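Hypothetical protein PSPTO_2114 (Pseudomonas syringae pv. tomato, PDB 2ODA) is a HAD-superfamily protein of a Pseudomonas-specific subfamily, probably a phosphatase or related hydrolase. Local coordinates at residues B[6-12]-B[106-111]. Residues are numbered along the deposited sequence; the frame is centred on the assembly and turned at random.
Sequences FPALLFG and EGCVLI
L9, L10 and F11 pair in parallel with V109, L110 and I111 at the buried centre of the sheet, where the axes of strands 9-12 and 109-111 come within 4.7 Å at a 19° angle. L10 is gripped twice: its N reaches V109 O at 2.8 Å and its O takes the N-H of I111, both nearly straight. G12 N to I111 O continues the pattern, while V109 N to A8 O, at 3.3 Å, is weak. On the face carrying F11 and I111, the isoleucine's CD1 lies over the phenylalanine ring, 4.0 Å from its centroid and offset toward the rim, a CH-pi contact. With I111 CG1 beside its own backbone N (chi1 -60°) and chi2 turned to 104°, CD1 comes over that ring. L9 CD2 packs on V109 CB alongside. These are neighbouring central strands of the Rossmann-like HAD core, in strand order 3-2-1-4-5-6. On the opposite face, L10 CB meets L110 CD1 at 3.8 Å, and helix 91-99 covers L10 there. At the entry to the strands, the F6 ring, packed against helix 179-191, presents CD1 to G107 O, near the ring plane, and to V109 CG2 at 3.5 Å; G107 O is buried without a hydrogen-bonding partner. P7 CG rests on C108 SG.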
ATOM      1  N   PHE B   6       2.848 -16.270  -0.606  1.00 14.17           N
ATOM      2  CA  PHE B   6       2.316 -15.066  -1.249  1.00 13.03           C
ATOM      3  C   PHE B   6       0.819 -14.931  -0.985  1.00 12.64           C
ATOM      4  O   PHE B   6       0.044 -15.850  -1.285  1.00 13.90           O
ATOM      5  CB  PHE B   6       2.606 -15.093  -2.767  1.00 12.75           C
ATOM      6  CG  PHE B   6       4.060 -15.207  -3.088  1.00 11.80           C
ATOM      7  CD1 PHE B   6       4.869 -14.074  -3.085  1.00 10.84           C
ATOM      8  CD2 PHE B   6       4.637 -16.447  -3.382  1.00 11.72           C
ATOM      9  CE1 PHE B   6       6.236 -14.156  -3.377  1.00 10.27           C
ATOM     10  CE2 PHE B   6       6.002 -16.545  -3.648  1.00 10.17           C
ATOM     11  CZ  PHE B   6       6.799 -15.391  -3.636  1.00 11.80           C
ATOM     12  N   PRO B   7       0.396 -13.797  -0.404  1.00 12.42           N
ATOM     13  CA  PRO B   7      -1.035 -13.632  -0.123  1.00 11.23           C
ATOM     14  C   PRO B   7      -1.917 -13.312  -1.340  1.00 10.81           C
ATOM     15  O   PRO B   7      -3.094 -13.663  -1.334  1.00 10.24           O
ATOM     16  CB  PRO B   7      -1.079 -12.491   0.890  1.00 11.95           C
ATOM     17  CG  PRO B   7       0.199 -11.758   0.745  1.00 12.53           C
ATOM     18  CD  PRO B   7       1.203 -12.658   0.076  1.00 11.85           C
ATOM     19  N   ALA B   8      -1.357 -12.680  -2.369  1.00  9.04           N
ATOM     20  CA  ALA B   8      -2.146 -12.275  -3.530  1.00  8.86           C
ATOM     21  C   ALA B   8      -1.194 -12.010  -4.694  1.00  7.73           C
ATOM     22  O   ALA B   8      -0.051 -11.604  -4.475  1.00  8.31           O
ATOM     23  CB  ALA B   8      -2.956 -11.019  -3.225  1.00  8.32           C
ATOM     24  N   LEU B   9      -1.691 -12.229  -5.905  1.00  6.96           N
ATOM     25  CA  LEU B   9      -0.976 -11.889  -7.119  1.00  7.48           C
ATOM     26  C   LEU B   9      -1.830 -10.984  -7.994  1.00  6.99           C
ATOM     27  O   LEU B   9      -3.031 -11.239  -8.216  1.00  7.68           O
ATOM     28  CB  LEU B   9      -0.554 -13.145  -7.899  1.00  7.19           C
ATOM     29  CG  LEU B   9       0.317 -14.206  -7.208  1.00  8.31           C
ATOM     30  CD1 LEU B   9       0.516 -15.409  -8.133  1.00  9.67           C
ATOM     31  CD2 LEU B   9       1.680 -13.631  -6.816  1.00  8.26           C
ATOM     32  N   LEU B  10      -1.207  -9.916  -8.483  1.00  6.15           N
ATOM     33  CA  LEU B  10      -1.839  -8.989  -9.432  1.00  5.24           C
ATOM     34  C   LEU B  10      -1.209  -9.176 -10.787  1.00  5.37           C
ATOM     35  O   LEU B  10       0.013  -9.305 -10.868  1.00  5.49           O
ATOM     36  CB  LEU B  10      -1.618  -7.550  -8.979  1.00  4.01           C
ATOM     37  CG  LEU B  10      -2.078  -7.254  -7.544  1.00  5.64           C
ATOM     38  CD1 LEU B  10      -1.829  -5.765  -7.245  1.00  5.89           C
ATOM     39  CD2 LEU B  10      -3.563  -7.633  -7.326  1.00  3.14           C
ATOM     40  N   PHE B  11      -2.024  -9.173 -11.851  1.00  6.03           N
ATOM     41  CA  PHE B  11      -1.510  -9.331 -13.221  1.00  6.01           C
ATOM     42  C   PHE B  11      -2.011  -8.213 -14.109  1.00  6.28           C
ATOM     43  O   PHE B  11      -3.187  -7.874 -14.079  1.00  6.45           O
ATOM     44  CB  PHE B  11      -2.042 -10.626 -13.858  1.00  6.10           C
ATOM     45  CG  PHE B  11      -1.517 -11.881 -13.248  1.00  6.14           C
ATOM     46  CD1 PHE B  11      -2.178 -12.478 -12.174  1.00  7.65           C
ATOM     47  CD2 PHE B  11      -0.398 -12.507 -13.781  1.00  8.24           C
ATOM     48  CE1 PHE B  11      -1.695 -13.684 -11.621  1.00  9.24           C
ATOM     49  CE2 PHE B  11       0.081 -13.715 -13.247  1.00  7.57           C
ATOM     50  CZ  PHE B  11      -0.582 -14.296 -12.169  1.00  7.50           C
ATOM     51  N   GLY B  12      -1.140  -7.655 -14.937  1.00  6.63           N
ATOM     52  CA  GLY B  12      -1.653  -6.905 -16.092  1.00  5.65           C
ATOM     53  C   GLY B  12      -2.517  -7.841 -16.947  1.00  6.18           C
ATOM     54  O   GLY B  12      -2.299  -9.047 -16.970  1.00  6.51           O
ATOM     55  N   GLU B 106       2.557  -7.085   2.691  1.00  9.67           N
ATOM     56  CA  GLU B 106       3.742  -7.930   2.674  1.00 10.95           C
ATOM     57  C   GLU B 106       3.529  -9.199   1.835  1.00  9.47           C
ATOM     58  O   GLU B 106       2.570  -9.953   2.051  1.00  9.47           O
ATOM     59  CB  GLU B 106       4.207  -8.294   4.087  1.00 10.69           C
ATOM     60  CG  GLU B 106       5.552  -9.068   4.073  1.00 12.16           C
ATOM     61  CD  GLU B 106       5.976  -9.569   5.443  1.00 14.92           C
ATOM     62  OE1 GLU B 106       5.355  -9.170   6.439  1.00 21.84           O
ATOM     63  OE2 GLU B 106       6.947 -10.358   5.515  1.00 23.26           O
ATOM     64  N   GLY B 107       4.428  -9.398   0.874  1.00  9.29           N
ATOM     65  CA  GLY B 107       4.429 -10.581   0.017  1.00  7.83           C
ATOM     66  C   GLY B 107       3.564 -10.499  -1.225  1.00  8.21           C
ATOM     67  O   GLY B 107       3.582 -11.426  -2.050  1.00  8.30           O
ATOM     68  N   CYS B 108       2.784  -9.422  -1.374  1.00  7.60           N
ATOM     69  CA  CYS B 108       1.975  -9.250  -2.598  1.00  7.42           C
ATOM     70  C   CYS B 108       2.868  -8.965  -3.814  1.00  7.08           C
ATOM     71  O   CYS B 108       3.881  -8.276  -3.693  1.00  7.23           O
ATOM     72  CB  CYS B 108       0.930  -8.151  -2.418  1.00  7.77           C
ATOM     73  SG  CYS B 108      -0.346  -8.562  -1.199  1.00  8.84           S
ATOM     74  N   VAL B 109       2.486  -9.496  -4.980  1.00  6.31           N
ATOM     75  CA  VAL B 109       3.311  -9.384  -6.194  1.00  6.29           C
ATOM     76  C   VAL B 109       2.485  -8.863  -7.370  1.00  6.00           C
ATOM     77  O   VAL B 109       1.307  -9.195  -7.494  1.00  5.55           O
ATOM     78  CB  VAL B 109       3.913 -10.753  -6.606  1.00  5.60           C
ATOM     79  CG1 VAL B 109       4.918 -10.588  -7.757  1.00  5.68           C
ATOM     80  CG2 VAL B 109       4.583 -11.440  -5.409  1.00  6.59           C
ATOM     81  N   LEU B 110       3.121  -8.041  -8.218  1.00  5.68           N
ATOM     82  CA  LEU B 110       2.509  -7.598  -9.466  1.00  5.34           C
ATOM     83  C   LEU B 110       3.348  -8.167 -10.591  1.00  5.07           C
ATOM     84  O   LEU B 110       4.570  -8.035 -10.587  1.00  5.46           O
ATOM     85  CB  LEU B 110       2.497  -6.054  -9.581  1.00  5.16           C
ATOM     86  CG  LEU B 110       2.200  -5.514 -11.000  1.00  4.71           C
ATOM     87  CD1 LEU B 110       0.745  -5.770 -11.410  1.00  2.87           C
ATOM     88  CD2 LEU B 110       2.499  -4.005 -11.079  1.00  4.88           C
ATOM     89  N   ILE B 111       2.684  -8.783 -11.550  1.00  5.20           N
ATOM     90  CA  ILE B 111       3.345  -9.293 -12.742  1.00  5.79           C
ATOM     91  C   ILE B 111       2.820  -8.486 -13.936  1.00  5.33           C
ATOM     92  O   ILE B 111       1.612  -8.403 -14.121  1.00  4.55           O
ATOM     93  CB  ILE B 111       3.002 -10.782 -12.939  1.00  4.82           C
ATOM     94  CG1 ILE B 111       3.468 -11.596 -11.710  1.00  6.01           C
ATOM     95  CG2 ILE B 111       3.651 -11.332 -14.220  1.00  6.05           C
ATOM     96  CD1 ILE B 111       2.341 -12.017 -10.769  1.00  6.97           C
TER